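Local coordinates for protein CobC (Shigella flexneri 2a, PDB 6NRU) that probably removes the 5'-phosphate from adenosylcobalamin 5'-phosphate and alpha-ribazole 5'-phosphate, a late step in assembling the nucleotide loop of vitamin B12, at residues M4-T14 against V176-N187; I79-F87 against L148-L156. All blocks are in the same frame, centred on the assembly; numbering follows the deposited sequence.

Contact 1: residues M4-T14 against V176-N187; sequences MRLWLIRHGET and VDQGCWSAIDIN. With SO4 (sulfate ion), chain N.
Arg5 grips Asp185 side-on with two nitrogens, NE and NH1, both directed at OD2. The salt bridge from Arg5 NH1 to Asp185 OD2 is 3.0 Å long. OD2 lies close to the guanidinium plane, while the carboxylate is turned 51° from it. At the other end, Arg10 extends as a straight chain across Gln178, with CG anti to the backbone N (chi1 171°). Its NH1 donates to Val176 O at 2.7 Å, in the plane of that carbonyl. Its NH2 faces O3 of a bound sulfate, and CG of Gln178 lies over one face of the guanidinium. His11 turns NE2 to sulfate O4 in a weak bond of 3.2 Å. Its ND1 donates to Gly12 O at 2.8 Å, which limits rotation of the ring. Asn17 and Arg60 also bind the sulfate, and Asn17 accepts from Gln178 NE2.

Between these ends, strands 5-10 and 181-187 run antiparallel. Leu6 and Ile184 exchange backbone bonds, as do Leu8 and Ser182. A water joins Arg10 N to Asp177 O and Cys180 O just before strand 181-187. On the sheet face of Arg5, the indoles of Trp7 and Trp181 lie side by side with planes 38° apart, and their CZ3 atoms come within 3.5 Å. Arg5 CD lies over one face of the Trp7 ring, toward its rim, and Ala183 CB packs nearby. On the opposite face, Leu6 CD1 meets Ile186 CD1 at 3.7 Å, and Leu8 CD1 packs on Ile184 CG2; helix 153-163 covers this side. The Arg-His-Gly motif of the histidine phosphatases begins with Arg10, the last residue of strand 5-10, and runs on into the loop with His11 and Gly12. His11 is probably the phosphohistidine nucleophile, and the sulfate is consistent with a phosphate site.

Contact 2: residues I79-F87 against L148-L156; sequences IPELNEMFF and LIVSHQGVL
Ser151 OG donates a 2.6 Å hydrogen bond to Leu82 O, meeting a lone pair in the carbonyl plane. The serine hydroxyl is anti to its backbone N (chi1 -166°), which carries it across to the loop. The same carbonyl oxygen lies in the plane of the His152 ring, at its edge, 3.4 Å from CD2. Leu82 O thus meets both the serine hydroxyl and the imidazole edge.

Glu84 comes over one face of that imidazole. Its CB stands almost on the ring normal, 3.8 Å from the centroid of His152, in a CH-pi contact. The chain then bends at chi2 (56°), which brings OE2 back to 3.4 Å from His152 CB. The carboxylate and ring planes are 50° apart. OE1 of Glu84 accepts from Met85 N at 2.8 Å, on its anti side, and this fixes the carboxylate further. His152 NE2 is hydrogen-bonded to Ser56.

Behind the polar groups, Leu82 CD2 packs against Ile149 CG2 and Val155 CG1, each 3.9 Å away. Both pairs cross at about a right angle. Val155 CG2 also touches the carbonyl oxygens of Leu82 and Asn83.

His152 is the N-cap residue of helix 153-163. Glu84, the probable proton donor and acceptor, is therefore placed by the face of His152 and by its bond from Met85 N, with a bound sulfate close by.

How the contacts relate
From the N terminus, strand 5-10 leads straight to His11. The chain then passes through strands 52-55 and 76-78 to the loop 79-87. Contact 2 closes when strand 146-151 and the start of helix 153-163 return to that loop. The helix leads on to 176-187, where contact 1 closes the larger loop. Contact 2 is therefore nested inside contact 1. Strands 5-10 and 146-151 are sheet neighbours, joined by a probable bond from Ile149 N to Trp7 O. Gln153 OE1 also meets Val176 N. Where the contacts touch, His11 CD2 packs 3.1 Å from His152 ND1. Contact 1 holds His11 and contact 2 Glu84, the two probable catalytic residues, their side chains about 5 Å apart at the nearest atoms.

Contact 1: residues M4-T14 against V176-N187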
loop_
_atom_site.group_PDB
_atom_site.type_symbol
_atom_site.label_atom_id
_atom_site.label_comp_id
_atom_site.label_asym_id
_atom_site.label_seq_id
_atom_site.Cartn_x
_atom_site.Cartn_y
_atom_site.Cartn_z
HETATM N N MSE A 4 10.771 13.907 -9.194
HETATM C CA MSE A 4 10.581 12.465 -9.268
HETATM C C MSE A 4 9.104 12.107 -9.371
HETATM O O MSE A 4 8.235 12.918 -9.053
HETATM C CB MSE A 4 11.190 11.781 -8.045
HETATM C CG MSE A 4 10.562 12.202 -6.728
HETATM SE SE MSE A 4 11.190 11.153 -5.209
HETATM C CE MSE A 4 13.100 11.469 -5.394
ATOM N N ARG A 5 8.824 10.885 -9.819
ATOM C CA ARG A 5 7.463 10.371 -9.877
ATOM C C ARG A 5 7.393 9.028 -9.168
ATOM O O ARG A 5 8.193 8.130 -9.446
ATOM C CB ARG A 5 6.975 10.212 -11.316
ATOM C CG ARG A 5 5.680 9.426 -11.407
ATOM C CD ARG A 5 5.146 9.399 -12.814
ATOM N NE ARG A 5 4.444 10.626 -13.160
ATOM C CZ ARG A 5 3.445 10.685 -14.031
ATOM N NH1 ARG A 5 2.856 11.844 -14.295
ATOM N NH2 ARG A 5 3.034 9.579 -14.640
ATOM N N LEU A 6 6.430 8.894 -8.262
ATOM C CA LEU A 6 6.163 7.637 -7.576
ATOM C C LEU A 6 5.012 6.934 -8.280
ATOM O O LEU A 6 3.904 7.476 -8.357
ATOM C CB LEU A 6 5.826 7.878 -6.105
ATOM C CG LEU A 6 6.720 8.894 -5.389
ATOM C CD1 LEU A 6 6.248 9.110 -3.965
ATOM C CD2 LEU A 6 8.172 8.438 -5.413
ATOM N N TRP A 7 5.278 5.746 -8.809
ATOM C CA TRP A 7 4.236 4.910 -9.386
ATOM C C TRP A 7 3.727 3.977 -8.297
ATOM O O TRP A 7 4.484 3.147 -7.783
ATOM C CB TRP A 7 4.767 4.125 -10.584
ATOM C CG TRP A 7 5.373 4.993 -11.651
ATOM C CD1 TRP A 7 6.594 5.605 -11.618
ATOM C CD2 TRP A 7 4.783 5.349 -12.909
ATOM N NE1 TRP A 7 6.800 6.316 -12.774
ATOM C CE2 TRP A 7 5.703 6.174 -13.585
ATOM C CE3 TRP A 7 3.565 5.048 -13.529
ATOM C CZ2 TRP A 7 5.443 6.705 -14.850
ATOM C CZ3 TRP A 7 3.311 5.575 -14.784
ATOM C CH2 TRP A 7 4.245 6.394 -15.430
ATOM N N LEU A 8 2.459 4.127 -7.931
ATOM C CA LEU A 8 1.882 3.411 -6.801
ATOM C C LEU A 8 1.074 2.221 -7.298
ATOM O O LEU A 8 0.212 2.370 -8.171
ATOM C CB LEU A 8 0.998 4.342 -5.970
ATOM C CG LEU A 8 1.609 5.711 -5.658
ATOM C CD1 LEU A 8 0.653 6.572 -4.850
ATOM C CD2 LEU A 8 2.936 5.551 -4.927
ATOM N N ILE A 9 1.353 1.046 -6.740
ATOM C CA ILE A 9 0.611 -0.173 -7.044
ATOM C C ILE A 9 0.273 -0.861 -5.730
ATOM O O ILE A 9 1.171 -1.179 -4.942
ATOM C CB ILE A 9 1.401 -1.126 -7.955
ATOM C CG1 ILE A 9 1.464 -0.580 -9.381
ATOM C CG2 ILE A 9 0.776 -2.517 -7.941
ATOM C CD1 ILE A 9 2.066 -1.555 -10.373
ATOM N N ARG A 10 -1.015 -1.082 -5.491
ATOM C CA ARG A 10 -1.467 -1.908 -4.385
ATOM C C ARG A 10 -1.509 -3.360 -4.841
ATOM O O ARG A 10 -1.854 -3.648 -5.990
ATOM C CB ARG A 10 -2.847 -1.451 -3.905
ATOM C CG ARG A 10 -3.525 -2.365 -2.896
ATOM C CD ARG A 10 -4.989 -1.981 -2.754
ATOM N NE ARG A 10 -5.736 -2.858 -1.856
ATOM C CZ ARG A 10 -7.052 -2.787 -1.685
ATOM N NH1 ARG A 10 -7.758 -1.882 -2.349
ATOM N NH2 ARG A 10 -7.664 -3.616 -0.852
ATOM N N HIS A 11 -1.136 -4.269 -3.941
ATOM C CA HIS A 11 -1.106 -5.687 -4.265
ATOM C C HIS A 11 -2.488 -6.180 -4.693
ATOM O O HIS A 11 -3.524 -5.615 -4.330
ATOM C CB HIS A 11 -0.615 -6.496 -3.066
ATOM C CG HIS A 11 -1.525 -6.425 -1.880
ATOM N ND1 HIS A 11 -2.670 -7.185 -1.772
ATOM C CD2 HIS A 11 -1.460 -5.681 -0.752
ATOM C CE1 HIS A 11 -3.270 -6.912 -0.628
ATOM N NE2 HIS A 11 -2.556 -6.002 0.010
ATOM N N GLY A 12 -2.492 -7.259 -5.469
ATOM C CA GLY A 12 -3.718 -7.804 -6.007
ATOM C C GLY A 12 -4.604 -8.423 -4.940
ATOM O O GLY A 12 -4.301 -8.434 -3.746
ATOM N N GLU A 13 -5.738 -8.953 -5.401
ATOM C CA GLU A 13 -6.706 -9.570 -4.503
ATOM C C GLU A 13 -6.080 -10.742 -3.757
ATOM O O GLU A 13 -5.240 -11.469 -4.295
ATOM C CB GLU A 13 -7.929 -10.043 -5.291
ATOM C CG GLU A 13 -9.050 -10.604 -4.431
ATOM C CD GLU A 13 -10.070 -11.395 -5.232
ATOM O OE1 GLU A 13 -9.701 -12.435 -5.817
ATOM O OE2 GLU A 13 -11.245 -10.973 -5.275
ATOM N N THR A 14 -6.485 -10.915 -2.501
ATOM C CA THR A 14 -6.002 -11.996 -1.658
ATOM C C THR A 14 -7.189 -12.756 -1.079
ATOM O O THR A 14 -8.339 -12.313 -1.152
ATOM C CB THR A 14 -5.099 -11.473 -0.532
ATOM O OG1 THR A 14 -5.847 -10.591 0.312
ATOM C CG2 THR A 14 -3.911 -10.718 -1.104
ATOM N N VAL A 176 -7.260 3.340 -2.860
ATOM C CA VAL A 176 -6.347 2.781 -3.853
ATOM C C VAL A 176 -6.818 1.373 -4.195
ATOM O O VAL A 176 -6.915 0.510 -3.316
ATOM C CB VAL A 176 -4.898 2.777 -3.345
ATOM C CG1 VAL A 176 -3.989 2.090 -4.348
ATOM C CG2 VAL A 176 -4.429 4.203 -3.085
ATOM N N ASP A 177 -7.094 1.140 -5.476
ATOM C CA ASP A 177 -7.765 -0.061 -5.948
ATOM C C ASP A 177 -6.776 -1.128 -6.406
ATOM O O ASP A 177 -5.631 -0.843 -6.765
ATOM C CB ASP A 177 -8.714 0.276 -7.098
ATOM C CG ASP A 177 -9.917 1.055 -6.639
ATOM O OD1 ASP A 177 -9.961 1.439 -5.452
ATOM O OD2 ASP A 177 -10.822 1.281 -7.466
ATOM N N GLN A 178 -7.252 -2.370 -6.399
ATOM C CA GLN A 178 -6.475 -3.504 -6.871
ATOM C C GLN A 178 -6.637 -3.660 -8.377
ATOM O O GLN A 178 -7.699 -3.385 -8.940
ATOM C CB GLN A 178 -6.900 -4.785 -6.152
ATOM C CG GLN A 178 -6.551 -4.786 -4.666
ATOM C CD GLN A 178 -7.117 -5.980 -3.925
ATOM O OE1 GLN A 178 -8.250 -6.400 -4.172
ATOM N NE2 GLN A 178 -6.337 -6.528 -2.999
ATOM N N GLY A 179 -5.565 -4.099 -9.030
ATOM C CA GLY A 179 -5.542 -4.161 -10.474
ATOM C C GLY A 179 -5.350 -2.827 -11.156
ATOM O O GLY A 179 -5.473 -2.754 -12.385
ATOM N N CYS A 180 -5.057 -1.774 -10.399
ATOM C CA CYS A 180 -4.867 -0.429 -10.914
ATOM C C CYS A 180 -3.491 0.086 -10.519
ATOM O O CYS A 180 -2.778 -0.521 -9.716
ATOM C CB CYS A 180 -5.943 0.526 -10.385
ATOM S SG CYS A 180 -7.650 0.037 -10.706
ATOM N N TRP A 181 -3.128 1.232 -11.089
ATOM C CA TRP A 181 -1.884 1.904 -10.749
ATOM C C TRP A 181 -2.137 3.401 -10.646
ATOM O O TRP A 181 -3.021 3.947 -11.316
ATOM C CB TRP A 181 -0.786 1.615 -11.783
ATOM C CG TRP A 181 -1.132 2.075 -13.165
ATOM C CD1 TRP A 181 -1.785 1.361 -14.129
ATOM C CD2 TRP A 181 -0.849 3.358 -13.739
ATOM N NE1 TRP A 181 -1.924 2.121 -15.267
ATOM C CE2 TRP A 181 -1.357 3.350 -15.054
ATOM C CE3 TRP A 181 -0.212 4.512 -13.269
ATOM C CZ2 TRP A 181 -1.250 4.449 -15.902
ATOM C CZ3 TRP A 181 -0.106 5.602 -14.114
ATOM C CH2 TRP A 181 -0.623 5.563 -15.416
ATOM N N SER A 182 -1.359 4.056 -9.788
ATOM C CA SER A 182 -1.443 5.493 -9.576
ATOM C C SER A 182 -0.050 6.099 -9.674
ATOM O O SER A 182 0.962 5.399 -9.588
ATOM C CB SER A 182 -2.061 5.823 -8.215
ATOM O OG SER A 182 -3.255 5.093 -8.015
ATOM N N ALA A 183 -0.003 7.419 -9.849
ATOM C CA ALA A 183 1.270 8.118 -9.936
ATOM C C ALA A 183 1.138 9.503 -9.318
ATOM O O ALA A 183 0.134 10.191 -9.524
ATOM C CB ALA A 183 1.755 8.225 -11.386
ATOM N N ILE A 184 2.151 9.879 -8.551
ATOM C CA ILE A 184 2.243 11.170 -7.919
ATOM C C ILE A 184 3.610 11.802 -8.174
ATOM O O ILE A 184 4.615 11.163 -7.970
ATOM C CB ILE A 184 1.958 11.072 -6.419
ATOM C CG1 ILE A 184 2.399 12.339 -5.714
ATOM C CG2 ILE A 184 2.608 9.841 -5.822
ATOM C CD1 ILE A 184 1.388 12.842 -4.736
ATOM N N ASP A 185 3.637 13.066 -8.594
ATOM C CA ASP A 185 4.882 13.761 -8.887
ATOM C C ASP A 185 5.277 14.650 -7.716
ATOM O O ASP A 185 4.427 15.304 -7.107
ATOM C CB ASP A 185 4.747 14.611 -10.152
ATOM C CG ASP A 185 5.114 13.850 -11.409
ATOM O OD1 ASP A 185 6.291 13.449 -11.542
ATOM O OD2 ASP A 185 4.225 13.652 -12.265
ATOM N N ILE A 186 6.571 14.671 -7.404
ATOM C CA ILE A 186 7.108 15.513 -6.343
ATOM C C ILE A 186 8.264 16.323 -6.905
ATOM O O ILE A 186 9.189 15.762 -7.501
ATOM C CB ILE A 186 7.579 14.694 -5.128
ATOM C CG1 ILE A 186 6.536 13.648 -4.743
ATOM C CG2 ILE A 186 7.858 15.612 -3.957
ATOM C CD1 ILE A 186 7.013 12.701 -3.668
ATOM N N ASN A 187 8.213 17.638 -6.715
ATOM C CA ASN A 187 9.295 18.525 -7.120
ATOM C C ASN A 187 9.431 19.603 -6.060
ATOM O O ASN A 187 8.473 20.333 -5.793
ATOM C CB ASN A 187 9.028 19.137 -8.496
ATOM C CG ASN A 187 8.839 18.086 -9.571
ATOM O OD1 ASN A 187 7.737 17.894 -10.079
ATOM N ND2 ASN A 187 9.917 17.399 -9.923
HETATM S S SO4 N . -6.241 -5.129 2.295
HETATM O O1 SO4 N . -6.090 -4.249 3.450
HETATM O O2 SO4 N . -7.284 -6.113 2.568
HETATM O O3 SO4 N . -6.611 -4.339 1.125
HETATM O O4 SO4 N . -4.980 -5.815 2.031
HETATM O O HOH W 1 9.728 15.292 -11.399
HETATM O O HOH W 2 -3.138 -0.050 -7.076
#

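Contact 2: residues I79-F87 against L148-L156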
loop_
_atom_site.group_PDB
_atom_site.type_symbol
_atom_site.label_atom_id
_atom_site.label_comp_id
_atom_site.label_asym_id
_atom_site.label_seq_id
_atom_site.Cartn_x
_atom_site.Cartn_y
_atom_site.Cartn_z
ATOM N N ILE A 79 11.172 -2.225 2.003
ATOM C CA ILE A 79 11.038 -1.165 2.999
ATOM C C ILE A 79 10.012 -1.620 4.032
ATOM O O ILE A 79 8.831 -1.792 3.683
ATOM C CB ILE A 79 10.629 0.164 2.351
ATOM C CG1 ILE A 79 11.586 0.511 1.211
ATOM C CG2 ILE A 79 10.602 1.281 3.379
ATOM C CD1 ILE A 79 13.029 0.635 1.648
ATOM N N PRO A 80 10.401 -1.833 5.294
ATOM C CA PRO A 80 9.414 -2.228 6.310
ATOM C C PRO A 80 8.407 -1.138 6.625
ATOM O O PRO A 80 7.325 -1.449 7.142
ATOM C CB PRO A 80 10.276 -2.554 7.542
ATOM C CG PRO A 80 11.693 -2.614 7.041
ATOM C CD PRO A 80 11.754 -1.708 5.860
ATOM N N GLU A 81 8.730 0.126 6.341
ATOM C CA GLU A 81 7.772 1.208 6.526
ATOM C C GLU A 81 6.575 1.068 5.600
ATOM O O GLU A 81 5.493 1.567 5.929
ATOM C CB GLU A 81 8.453 2.561 6.302
ATOM C CG GLU A 81 9.284 3.057 7.481
ATOM C CD GLU A 81 10.606 2.322 7.626
ATOM O OE1 GLU A 81 10.984 1.584 6.691
ATOM O OE2 GLU A 81 11.262 2.477 8.680
ATOM N N LEU A 82 6.741 0.396 4.461
ATOM C CA LEU A 82 5.660 0.171 3.510
ATOM C C LEU A 82 4.745 -0.977 3.909
ATOM O O LEU A 82 3.796 -1.274 3.174
ATOM C CB LEU A 82 6.236 -0.098 2.114
ATOM C CG LEU A 82 6.916 1.084 1.417
ATOM C CD1 LEU A 82 7.600 0.652 0.131
ATOM C CD2 LEU A 82 5.913 2.193 1.143
ATOM N N ASN A 83 4.997 -1.620 5.047
ATOM C CA ASN A 83 4.199 -2.760 5.467
ATOM C C ASN A 83 2.781 -2.345 5.831
ATOM O O ASN A 83 2.525 -1.212 6.247
ATOM C CB ASN A 83 4.833 -3.449 6.673
ATOM C CG ASN A 83 6.084 -4.202 6.316
ATOM O OD1 ASN A 83 6.388 -4.394 5.140
ATOM N ND2 ASN A 83 6.820 -4.640 7.330
ATOM N N GLU A 84 1.858 -3.290 5.682
ATOM C CA GLU A 84 0.511 -3.112 6.199
ATOM C C GLU A 84 0.561 -2.901 7.708
ATOM O O GLU A 84 1.510 -3.307 8.384
ATOM C CB GLU A 84 -0.347 -4.334 5.851
ATOM C CG GLU A 84 -1.815 -4.249 6.249
ATOM C CD GLU A 84 -2.512 -3.029 5.680
ATOM O OE1 GLU A 84 -2.513 -1.973 6.346
ATOM O OE2 GLU A 84 -3.061 -3.127 4.564
HETATM N N MSE A 85 -0.460 -2.229 8.231
HETATM C CA MSE A 85 -0.618 -2.078 9.667
HETATM C C MSE A 85 -0.670 -3.448 10.327
HETATM O O MSE A 85 -1.258 -4.379 9.778
HETATM C CB MSE A 85 -1.886 -1.289 9.980
HETATM C CG MSE A 85 -1.855 -0.557 11.304
HETATM SE SE MSE A 85 -3.453 0.533 11.555
HETATM C CE MSE A 85 -4.527 -0.742 12.563
ATOM N N PHE A 86 -0.048 -3.578 11.495
ATOM C CA PHE A 86 -0.043 -4.838 12.233
ATOM C C PHE A 86 -1.255 -4.873 13.161
ATOM O O PHE A 86 -1.316 -4.128 14.144
ATOM C CB PHE A 86 1.256 -5.001 13.015
ATOM C CG PHE A 86 1.288 -6.227 13.875
ATOM C CD1 PHE A 86 1.134 -7.485 13.314
ATOM C CD2 PHE A 86 1.463 -6.126 15.243
ATOM C CE1 PHE A 86 1.158 -8.616 14.101
ATOM C CE2 PHE A 86 1.488 -7.257 16.036
ATOM C CZ PHE A 86 1.335 -8.502 15.464
ATOM N N PHE A 87 -2.215 -5.742 12.853
ATOM C CA PHE A 87 -3.465 -5.812 13.599
ATOM C C PHE A 87 -3.400 -6.748 14.801
ATOM O O PHE A 87 -4.411 -6.917 15.491
ATOM C CB PHE A 87 -4.604 -6.242 12.668
ATOM C CG PHE A 87 -5.278 -5.097 11.960
ATOM C CD1 PHE A 87 -6.237 -4.332 12.608
ATOM C CD2 PHE A 87 -4.955 -4.789 10.647
ATOM C CE1 PHE A 87 -6.862 -3.280 11.959
ATOM C CE2 PHE A 87 -5.574 -3.736 9.993
ATOM C CZ PHE A 87 -6.529 -2.981 10.649
ATOM N N LEU A 148 8.830 2.872 -8.547
ATOM C CA LEU A 148 7.611 2.091 -8.390
ATOM C C LEU A 148 7.485 1.636 -6.943
ATOM O O LEU A 148 8.438 1.091 -6.372
ATOM C CB LEU A 148 7.618 0.879 -9.322
ATOM C CG LEU A 148 6.554 -0.180 -9.029
ATOM C CD1 LEU A 148 5.154 0.350 -9.334
ATOM C CD2 LEU A 148 6.836 -1.457 -9.801
ATOM N N ILE A 149 6.313 1.854 -6.354
ATOM C CA ILE A 149 6.042 1.487 -4.969
ATOM C C ILE A 149 4.946 0.432 -4.959
ATOM O O ILE A 149 3.830 0.683 -5.432
ATOM C CB ILE A 149 5.638 2.704 -4.126
ATOM C CG1 ILE A 149 6.790 3.706 -4.063
ATOM C CG2 ILE A 149 5.216 2.267 -2.730
ATOM C CD1 ILE A 149 6.544 4.849 -3.108
ATOM N N VAL A 150 5.261 -0.742 -4.420
ATOM C CA VAL A 150 4.309 -1.838 -4.279
ATOM C C VAL A 150 3.996 -1.976 -2.796
ATOM O O VAL A 150 4.863 -2.363 -2.001
ATOM C CB VAL A 150 4.855 -3.153 -4.855
ATOM C CG1 VAL A 150 3.768 -4.216 -4.868
ATOM C CG2 VAL A 150 5.419 -2.933 -6.254
ATOM N N SER A 151 2.758 -1.662 -2.418
ATOM C CA SER A 151 2.389 -1.658 -1.009
ATOM C C SER A 151 0.922 -2.022 -0.816
ATOM O O SER A 151 0.378 -2.856 -1.550
ATOM C CB SER A 151 2.684 -0.292 -0.386
ATOM O OG SER A 151 2.628 -0.353 1.029
ATOM N N HIS A 152 0.274 -1.391 0.161
ATOM C CA HIS A 152 -1.064 -1.759 0.597
ATOM C C HIS A 152 -1.976 -0.542 0.569
ATOM O O HIS A 152 -1.537 0.596 0.381
ATOM C CB HIS A 152 -1.030 -2.371 2.002
ATOM C CG HIS A 152 -0.011 -3.454 2.156
ATOM N ND1 HIS A 152 -0.312 -4.787 1.980
ATOM C CD2 HIS A 152 1.309 -3.403 2.453
ATOM C CE1 HIS A 152 0.777 -5.511 2.168
ATOM N NE2 HIS A 152 1.776 -4.695 2.456
ATOM N N GLN A 153 -3.268 -0.804 0.775
ATOM C CA GLN A 153 -4.278 0.242 0.651
ATOM C C GLN A 153 -4.075 1.341 1.690
ATOM O O GLN A 153 -4.112 2.532 1.365
ATOM C CB GLN A 153 -5.672 -0.376 0.778
ATOM C CG GLN A 153 -6.752 0.354 0.005
ATOM C CD GLN A 153 -7.041 1.722 0.578
ATOM O OE1 GLN A 153 -7.150 2.705 -0.155
ATOM N NE2 GLN A 153 -7.155 1.796 1.902
ATOM N N GLY A 154 -3.863 0.957 2.950
ATOM C CA GLY A 154 -3.696 1.953 3.995
ATOM C C GLY A 154 -2.424 2.764 3.842
ATOM O O GLY A 154 -2.413 3.969 4.103
ATOM N N VAL A 155 -1.339 2.119 3.414
ATOM C CA VAL A 155 -0.067 2.818 3.247
ATOM C C VAL A 155 -0.149 3.807 2.095
ATOM O O VAL A 155 0.214 4.982 2.235
ATOM C CB VAL A 155 1.075 1.810 3.026
ATOM C CG1 VAL A 155 2.360 2.538 2.670
ATOM C CG2 VAL A 155 1.268 0.939 4.254
ATOM N N LEU A 156 -0.620 3.345 0.936
ATOM C CA LEU A 156 -0.581 4.180 -0.259
ATOM C C LEU A 156 -1.589 5.318 -0.179
ATOM O O LEU A 156 -1.297 6.441 -0.606
ATOM C CB LEU A 156 -0.824 3.320 -1.499
ATOM C CG LEU A 156 0.233 2.245 -1.767
ATOM C CD1 LEU A 156 -0.171 1.368 -2.935
ATOM C CD2 LEU A 156 1.580 2.887 -2.024
#